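Local coordinates for protein-glutamine gamma-glutamyltransferase (Pseudomonas aeruginosa PAO1, PDB 6G4H) that catalyses, in vitro, the transglutaminase reaction that crosslinks glutamine and lysine side chains of proteins, and is critical for the viability of the bacterium, at residues Thr35-Ser40 / Arg74-Glu79; Phe217-Lys222 / Gly241-Tyr246. One frame throughout, in Å; residues are numbered along the deposited sequence. Where two conformers were deposited one is given.

Contact 1. Residues Thr35-Ser40 / Arg74-Glu79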
ATOM      1  N   THR A  35      -8.421   7.600 -14.478  1.00 51.34           N
ATOM      2  CA  THR A  35      -7.531   8.815 -14.649  1.00 44.92           C
ATOM      3  C   THR A  35      -6.501   8.981 -13.498  1.00 39.41           C
ATOM      4  O   THR A  35      -5.589   9.783 -13.590  1.00 47.71           O
ATOM      5  CB  THR A  35      -8.377  10.120 -14.763  1.00 46.32           C
ATOM      6  OG1 THR A  35      -7.526  11.220 -15.022  1.00 55.45           O
ATOM      7  CG2 THR A  35      -9.133  10.459 -13.479  1.00 47.28           C
ATOM      8  N   GLY A  36      -6.726   8.306 -12.375  1.00 29.30           N
ATOM      9  CA  GLY A  36      -5.808   8.329 -11.268  1.00 24.40           C
ATOM     10  C   GLY A  36      -6.386   7.381 -10.255  1.00 23.37           C
ATOM     11  O   GLY A  36      -7.362   6.660 -10.532  1.00 21.64           O
ATOM     12  N   LEU A  37      -5.786   7.348  -9.097  1.00 19.93           N
ATOM     13  CA  LEU A  37      -6.281   6.531  -8.012  1.00 23.11           C
ATOM     14  C   LEU A  37      -7.604   7.076  -7.484  1.00 27.10           C
ATOM     15  O   LEU A  37      -7.868   8.274  -7.558  1.00 24.63           O
ATOM     16  CB  LEU A  37      -5.252   6.512  -6.885  1.00 24.73           C
ATOM     17  CG  LEU A  37      -3.896   5.882  -7.269  1.00 25.38           C
ATOM     18  CD1 LEU A  37      -2.954   6.226  -6.140  1.00 26.87           C
ATOM     19  CD2 LEU A  37      -4.033   4.399  -7.427  1.00 27.65           C
ATOM     20  N   SER A  38      -8.409   6.228  -6.888  1.00 28.28           N
ATOM     21  CA  SER A  38      -9.595   6.722  -6.236  1.00 27.59           C
ATOM     22  C   SER A  38      -9.682   6.141  -4.826  1.00 29.39           C
ATOM     23  O   SER A  38      -8.797   5.416  -4.382  1.00 26.04           O
ATOM     24  CB  SER A  38     -10.800   6.325  -7.049  1.00 35.65           C
ATOM     25  OG  SER A  38     -10.949   4.954  -6.984  1.00 36.44           O
ATOM     26  N   GLU A  39     -10.753   6.490  -4.140  1.00 23.35           N
ATOM     27  CA  GLU A  39     -10.933   6.122  -2.763  1.00 27.67           C
ATOM     28  C   GLU A  39     -11.185   4.638  -2.562  1.00 30.58           C
ATOM     29  O   GLU A  39     -11.108   4.158  -1.435  1.00 28.34           O
ATOM     30  CB  GLU A  39     -12.142   6.871  -2.196  1.00 28.95           C
ATOM     31  CG  GLU A  39     -11.820   8.261  -1.804  1.00 36.45           C
ATOM     32  CD  GLU A  39     -13.085   9.022  -1.379  1.00 49.93           C
ATOM     33  OE1 GLU A  39     -14.197   8.422  -1.365  1.00 55.00           O
ATOM     34  OE2 GLU A  39     -12.958  10.222  -1.075  1.00 51.89           O
ATOM     35  N   SER A  40     -11.571   3.958  -3.633  1.00 32.63           N
ATOM     36  CA  SER A  40     -11.879   2.547  -3.602  0.50 37.07           C
ATOM     37  C   SER A  40     -10.903   1.817  -4.549  1.00 40.31           C
ATOM     38  O   SER A  40     -10.319   2.405  -5.469  1.00 52.92           O
ATOM     39  CB  SER A  40     -13.345   2.369  -4.030  0.50 40.75           C
ATOM     40  OG  SER A  40     -14.031   1.408  -3.247  0.50 45.22           O
ATOM     41  N   ARG A  74       3.655   6.305  -1.517  1.00 18.25           N
ATOM     42  CA  ARG A  74       2.387   6.164  -0.821  1.00 18.91           C
ATOM     43  C   ARG A  74       1.431   7.297  -1.143  1.00 19.08           C
ATOM     44  O   ARG A  74       1.812   8.467  -1.172  1.00 19.38           O
ATOM     45  CB  ARG A  74       2.712   6.123   0.661  1.00 19.79           C
ATOM     46  CG  ARG A  74       1.591   5.890   1.606  1.00 22.23           C
ATOM     47  CD  ARG A  74       2.295   5.875   2.952  1.00 23.50           C
ATOM     48  NE  ARG A  74       1.399   5.609   4.011  1.00 22.99           N
ATOM     49  CZ  ARG A  74       1.274   4.425   4.603  1.00 21.83           C
ATOM     50  NH1 ARG A  74       2.052   3.394   4.260  1.00 20.92           N
ATOM     51  NH2 ARG A  74       0.413   4.321   5.599  1.00 20.68           N
ATOM     52  N   ALA A  75       0.216   6.934  -1.504  1.00 17.37           N
ATOM     53  CA  ALA A  75      -0.861   7.875  -1.745  1.00 18.64           C
ATOM     54  C   ALA A  75      -1.900   7.837  -0.631  1.00 20.47           C
ATOM     55  O   ALA A  75      -2.169   8.857  -0.004  1.00 20.52           O
ATOM     56  CB  ALA A  75      -1.536   7.567  -3.071  1.00 18.37           C
ATOM     57  N   LEU A  76      -2.542   6.679  -0.455  1.00 17.79           N
ATOM     58  CA  LEU A  76      -3.572   6.559   0.584  1.00 19.70           C
ATOM     59  C   LEU A  76      -3.627   5.155   1.105  1.00 18.95           C
ATOM     60  O   LEU A  76      -3.004   4.247   0.510  1.00 17.40           O
ATOM     61  CB  LEU A  76      -4.911   7.012   0.069  1.00 20.83           C
ATOM     62  CG  LEU A  76      -5.627   6.082  -0.937  1.00 20.04           C
ATOM     63  CD1 LEU A  76      -7.106   6.399  -0.885  1.00 25.71           C
ATOM     64  CD2 LEU A  76      -5.145   6.271  -2.330  1.00 22.02           C
ATOM     65  N   THR A  77      -4.308   4.969   2.240  1.00 17.16           N
ATOM     66  CA  THR A  77      -4.636   3.616   2.692  1.00 18.03           C
ATOM     67  C   THR A  77      -6.090   3.290   2.555  1.00 19.09           C
ATOM     68  O   THR A  77      -6.978   4.174   2.550  1.00 18.18           O
ATOM     69  CB  THR A  77      -4.203   3.280   4.143  1.00 19.29           C
ATOM     70  OG1 THR A  77      -5.137   3.811   5.077  1.00 21.18           O
ATOM     71  CG2 THR A  77      -2.782   3.775   4.443  1.00 22.14           C
ATOM     72  N   MET A  78      -6.353   2.007   2.402  1.00 18.91           N
ATOM     73  CA  MET A  78      -7.713   1.499   2.324  0.50 18.45           C
ATOM     74  C   MET A  78      -7.957   0.564   3.516  1.00 18.78           C
ATOM     75  O   MET A  78      -7.349  -0.492   3.595  1.00 17.82           O
ATOM     76  CB  MET A  78      -7.900   0.811   1.000  0.50 19.56           C
ATOM     77  CG  MET A  78      -7.572   1.778  -0.160  0.50 25.10           C
ATOM     78  SD  MET A  78      -8.279   1.223  -1.706  0.50 28.97           S
ATOM     79  CE  MET A  78      -7.794   2.587  -2.806  0.50 26.72           C
ATOM     80  N   GLU A  79      -8.800   1.004   4.446  1.00 18.56           N
ATOM     81  CA  GLU A  79      -9.002   0.320   5.756  1.00 19.49           C
ATOM     82  C   GLU A  79     -10.354  -0.383   5.872  1.00 20.08           C
ATOM     83  O   GLU A  79     -10.605  -1.068   6.866  1.00 21.56           O
ATOM     84  CB  GLU A  79      -8.838   1.318   6.898  1.00 21.34           C
ATOM     85  CG  GLU A  79      -7.412   1.831   7.051  1.00 22.38           C
ATOM     86  CD  GLU A  79      -7.285   3.028   7.975  1.00 24.69           C
ATOM     87  OE1 GLU A  79      -7.950   4.054   7.658  1.00 24.86           O
ATOM     88  OE2 GLU A  79      -6.497   3.001   8.972  1.00 22.24           O
TER
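Leu37-Ser40 runs beside Ala75-Met78 in nearly the same direction, their end-to-end lines 11° apart, but the two are not paired as strands. CA of Leu37 lies 8.4 Å from CA of Ala75, CA of Ser40 lies 7.3 Å from CA of Met78, and no hydrogen bond crosses between the segments. Strand 72-81 carries a classic beta bulge here: Ala75 and Leu76 both face Ala265 of the antiparallel strand 261-273. These two consecutive residues both point toward segment 35-40, and Met78 does so again two positions on.

From the other side Leu37 is the residue that points back at the strand. Its chi1 (-63°) turns CG toward the strand, and chi2 (168°) sets CD1 against CB of Ala75 at 3.6 Å. The same CD1 only grazes CD2 of Leu76, at 4.4 Å. Leu76 has its CG wedged between its backbone N and carbonyl carbon, and its two methyls part company: CD2 stays near Leu37, while CD1 approaches the backbone of Ser38 and Glu39, 4.0 Å from Ser38 O. The contact is thus apolar at Leu37 and becomes methyl against main chain further along.

Trp120 of strand 120-124 packs on Glu39, Ala75 and Leu76, and Tyr267 of strand 261-273 on Leu37. The backbone of Glu39 is hydrogen-bonded to Gln88, close to the short strand 86-87 that pairs with both 40-41 and 72-81.

Met78 was deposited in two conformers, so its contacts are less certain; in the one described here, and for it alone, the chain is extended beyond CG and the terminal methyl CE meets the loop backbone, 3.4 Å from Ser38 O and 3.6 Å from Ser40 C.

Contact 2. Residues Phe217-Lys222 / Gly241-Tyr246. With EMC (ethyl mercury ion), chain F; PO4 (phosphate ion), chain B.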
ATOM      1  N   PHE A 217       1.826 -19.864  -7.261  1.00 24.09           N
ATOM      2  CA  PHE A 217       1.063 -18.667  -7.631  1.00 25.98           C
ATOM      3  C   PHE A 217       1.616 -18.017  -8.908  1.00 27.94           C
ATOM      4  O   PHE A 217       2.775 -18.084  -9.157  1.00 26.66           O
ATOM      5  CB  PHE A 217       1.112 -17.654  -6.480  1.00 22.34           C
ATOM      6  CG  PHE A 217       0.095 -17.910  -5.401  1.00 22.38           C
ATOM      7  CD1 PHE A 217       0.344 -18.805  -4.378  1.00 19.84           C
ATOM      8  CD2 PHE A 217      -1.130 -17.209  -5.397  1.00 20.76           C
ATOM      9  CE1 PHE A 217      -0.581 -19.015  -3.375  1.00 23.13           C
ATOM     10  CE2 PHE A 217      -2.055 -17.442  -4.421  1.00 20.76           C
ATOM     11  CZ  PHE A 217      -1.800 -18.325  -3.403  1.00 22.62           C
ATOM     12  N   ALA A 218       0.750 -17.435  -9.705  1.00 24.39           N
ATOM     13  CA  ALA A 218       1.104 -16.753 -10.929  1.00 27.12           C
ATOM     14  C   ALA A 218       0.818 -15.268 -10.766  1.00 28.37           C
ATOM     15  O   ALA A 218      -0.223 -14.848 -10.169  1.00 22.74           O
ATOM     16  CB  ALA A 218       0.247 -17.284 -12.066  1.00 28.77           C
ATOM     17  N   TYR A 219       1.711 -14.482 -11.319  1.00 24.27           N
ATOM     18  CA  TYR A 219       1.547 -13.034 -11.411  1.00 24.87           C
ATOM     19  C   TYR A 219       1.160 -12.708 -12.841  1.00 23.56           C
ATOM     20  O   TYR A 219       1.930 -12.906 -13.729  1.00 26.11           O
ATOM     21  CB  TYR A 219       2.806 -12.278 -10.967  1.00 24.98           C
ATOM     22  CG  TYR A 219       2.496 -10.821 -10.710  1.00 23.61           C
ATOM     23  CD1 TYR A 219       2.501  -9.893 -11.722  1.00 25.41           C
ATOM     24  CD2 TYR A 219       2.113 -10.388  -9.429  1.00 25.41           C
ATOM     25  CE1 TYR A 219       2.157  -8.559 -11.467  1.00 25.98           C
ATOM     26  CE2 TYR A 219       1.794  -9.062  -9.163  1.00 23.57           C
ATOM     27  CZ  TYR A 219       1.795  -8.141 -10.184  1.00 25.66           C
ATOM     28  OH  TYR A 219       1.469  -6.775  -9.907  1.00 24.39           O
ATOM     29  N   THR A 220      -0.060 -12.237 -13.068  1.00 23.40           N
ATOM     30  CA  THR A 220      -0.474 -11.875 -14.411  1.00 27.99           C
ATOM     31  C   THR A 220      -1.477 -10.742 -14.363  1.00 29.40           C
ATOM     32  O   THR A 220      -2.250 -10.591 -13.397  1.00 24.11           O
ATOM     33  CB  THR A 220      -1.078 -13.052 -15.193  1.00 33.21           C
ATOM     34  OG1 THR A 220      -1.711 -12.550 -16.385  1.00 39.13           O
ATOM     35  CG2 THR A 220      -2.102 -13.811 -14.374  1.00 32.82           C
ATOM     36  N   LEU A 221      -1.457  -9.944 -15.430  1.00 30.91           N
ATOM     37  CA  LEU A 221      -2.279  -8.749 -15.532  1.00 34.06           C
ATOM     38  C   LEU A 221      -3.611  -9.079 -16.130  1.00 34.39           C
ATOM     39  O   LEU A 221      -4.505  -8.269 -16.104  1.00 39.85           O
ATOM     40  CB  LEU A 221      -1.563  -7.686 -16.379  1.00 41.08           C
ATOM     41  CG  LEU A 221      -0.133  -7.341 -15.943  1.00 48.88           C
ATOM     42  CD1 LEU A 221       0.538  -6.491 -17.022  1.00 51.56           C
ATOM     43  CD2 LEU A 221      -0.085  -6.663 -14.576  1.00 46.46           C
ATOM     44  N   LYS A 222      -3.771 -10.300 -16.626  1.00 34.74           N
ATOM     45  CA  LYS A 222      -5.077 -10.747 -17.121  1.00 40.44           C
ATOM     46  C   LYS A 222      -5.478 -12.047 -16.461  1.00 38.57           C
ATOM     47  O   LYS A 222      -5.482 -13.087 -17.095  1.00 37.37           O
ATOM     48  CB  LYS A 222      -4.988 -10.932 -18.640  1.00 46.63           C
ATOM     49  CG  LYS A 222      -4.809  -9.619 -19.387  1.00 59.71           C
ATOM     50  CD  LYS A 222      -4.227  -9.854 -20.781  1.00 70.46           C
ATOM     51  CE  LYS A 222      -4.438  -8.656 -21.696  1.00 71.51           C
ATOM     52  NZ  LYS A 222      -4.282  -9.043 -23.127  1.00 77.56           N
ATOM     53  N   GLY A 241      -3.123 -13.571 -10.256  1.00 22.49           N
ATOM     54  CA  GLY A 241      -3.596 -12.187 -10.152  1.00 21.45           C
ATOM     55  C   GLY A 241      -2.421 -11.237 -10.170  1.00 19.54           C
ATOM     56  O   GLY A 241      -1.294 -11.623 -10.453  1.00 19.71           O
ATOM     57  N   PHE A 242      -2.694  -9.976  -9.849  1.00 21.25           N
ATOM     58  CA  PHE A 242      -1.663  -8.962  -9.811  1.00 20.81           C
ATOM     59  C   PHE A 242      -1.650  -8.254  -8.431  1.00 22.99           C
ATOM     60  O   PHE A 242      -2.217  -8.774  -7.439  1.00 20.54           O
ATOM     61  CB  PHE A 242      -1.766  -8.062 -11.069  1.00 23.04           C
ATOM     62  CG  PHE A 242      -3.114  -7.476 -11.300  1.00 23.11           C
ATOM     63  CD1 PHE A 242      -3.485  -6.335 -10.648  1.00 22.74           C
ATOM     64  CD2 PHE A 242      -4.051  -8.095 -12.167  1.00 23.97           C
ATOM     65  CE1 PHE A 242      -4.736  -5.798 -10.849  1.00 24.48           C
ATOM     66  CE2 PHE A 242      -5.282  -7.529 -12.396  1.00 25.63           C
ATOM     67  CZ  PHE A 242      -5.651  -6.393 -11.705  1.00 24.78           C
ATOM     68  N   CYS A 243      -0.912  -7.152  -8.301  1.00 19.77           N
ATOM     69  CA  CYS A 243      -0.628  -6.609  -6.992  1.00 21.20           C
ATOM     70  C   CYS A 243      -1.878  -6.445  -6.108  1.00 20.85           C
ATOM     71  O   CYS A 243      -1.827  -6.709  -4.922  1.00 21.38           O
ATOM     72  CB  CYS A 243       0.110  -5.283  -7.099  1.00 21.12           C
ATOM     73  SG  CYS A 243      -0.853  -4.010  -7.896  1.00 22.95           S
ATOM     74  N   ALA A 244      -2.985  -6.056  -6.691  1.00 22.16           N
ATOM     75  CA  ALA A 244      -4.187  -5.816  -5.919  1.00 25.74           C
ATOM     76  C   ALA A 244      -4.746  -7.101  -5.289  1.00 24.84           C
ATOM     77  O   ALA A 244      -5.256  -7.069  -4.176  1.00 21.52           O
ATOM     78  CB  ALA A 244      -5.259  -5.201  -6.797  1.00 27.44           C
ATOM     79  N   HIS A 245      -4.675  -8.208  -6.024  1.00 21.16           N
ATOM     80  CA  HIS A 245      -5.109  -9.510  -5.490  1.00 21.07           C
ATOM     81  C   HIS A 245      -4.257  -9.937  -4.316  1.00 20.07           C
ATOM     82  O   HIS A 245      -4.777 -10.376  -3.280  1.00 18.69           O
ATOM     83  CB  HIS A 245      -5.041 -10.623  -6.576  1.00 22.47           C
ATOM     84  CG  HIS A 245      -5.900 -10.354  -7.754  1.00 23.09           C
ATOM     85  ND1 HIS A 245      -5.509  -9.513  -8.786  1.00 22.12           N
ATOM     86  CD2 HIS A 245      -7.144 -10.789  -8.062  1.00 27.75           C
ATOM     87  CE1 HIS A 245      -6.483  -9.453  -9.678  1.00 26.78           C
ATOM     88  NE2 HIS A 245      -7.483 -10.219  -9.269  1.00 26.73           N
ATOM     89  N   TYR A 246      -2.945  -9.885  -4.496  1.00 19.56           N
ATOM     90  CA  TYR A 246      -2.025 -10.293  -3.448  1.00 18.81           C
ATOM     91  C   TYR A 246      -2.157  -9.396  -2.195  1.00 18.89           C
ATOM     92  O   TYR A 246      -2.208  -9.905  -1.047  1.00 17.99           O
ATOM     93  CB  TYR A 246      -0.562 -10.319  -3.939  1.00 19.20           C
ATOM     94  CG  TYR A 246      -0.323 -11.456  -4.922  1.00 19.86           C
ATOM     95  CD1 TYR A 246      -0.015 -12.702  -4.472  1.00 21.25           C
ATOM     96  CD2 TYR A 246      -0.478 -11.280  -6.288  1.00 19.67           C
ATOM     97  CE1 TYR A 246       0.185 -13.766  -5.333  1.00 20.10           C
ATOM     98  CE2 TYR A 246      -0.296 -12.347  -7.167  1.00 22.84           C
ATOM     99  CZ  TYR A 246       0.039 -13.587  -6.675  1.00 22.19           C
ATOM    100  OH  TYR A 246       0.210 -14.648  -7.519  1.00 26.33           O
TER
HETATM  101 HG   EMC F 505      -0.345  -3.751 -10.164  0.60 20.14          HG
HETATM  102  C1  EMC F 505      -0.687  -3.813 -12.434  0.60 53.57           C
HETATM  103  C2  EMC F 505      -1.142  -2.504 -12.888  0.60 52.32           C
HETATM  104  P   PO4 B 501       3.360  -4.140 -10.615  1.00 30.88           P
HETATM  105  O1  PO4 B 501       3.828  -3.115 -11.650  1.00 30.41           O
HETATM  106  O2  PO4 B 501       2.257  -3.551  -9.702  1.00 26.22           O
HETATM  107  O3  PO4 B 501       4.624  -4.600  -9.895  1.00 31.04           O
HETATM  108  O4  PO4 B 501       2.834  -5.364 -11.344  1.00 28.33           O
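Tyr219 and Gly241 form a short parallel beta bridge, closed by Gly241 N to Ala218 O (3.2 Å) and Thr220 N to Gly241 O (3.0 Å). Ala218 O is gripped twice: Tyr246 OH donates to it at 2.7 Å, from the face of the carbonyl plane opposite to Gly241 N. CE1 of Tyr246 also touches CD2 of Phe217, the two rings being oblique to each other. With CG anti to the backbone N (chi1 -164°), the Tyr219 ring reaches across to lay one face over Phe242, whose CA makes a CH-pi contact 3.9 Å from the ring centroid. Gly241 O sits over a face of the same ring, nearer its rim.

Phe242 is the N-cap of helix 243-256, so Cys243, by similarity the nucleophile, stands at the helix's N-terminal end, as in the papain-like transglutaminase fold. Tyr219 OH accepts a weak bond from Cys243 N and also meets O4 of a phosphate, which His287, by similarity catalytic, binds as well. Cys243 SG holds the mercury of the ethyl mercury ion at 2.3 Å; phosphate O2 coordinates the metal too (2.6 Å), besides its ethyl carbon. Thr220 O lies in plane at the Phe242 ring edge, 3.3 Å from CD2.

In the fold
Both segments of contact 1 come earlier in the chain than those of contact 2. Their centres are 18 Å apart and their nearest atoms about 9 Å, without touching. The first lies in the range of the TgpA N-terminal family, the second in that of the transglutaminase-like superfamily, yet the two ranges are knitted together. Strand 72-81 pairs with strand 261-273, which pairs in turn with strand 286-294, home of His287. Arg255, on helix 243-256, is hydrogen-bonded to Glu79 O. The side chains of Leu37 and Cys243 are about 9 Å apart. Helix 43-50, which follows segment 35-40, packs on Phe242 and Cys243, which places the N-terminal part beside the probable active site of this periplasmic piece.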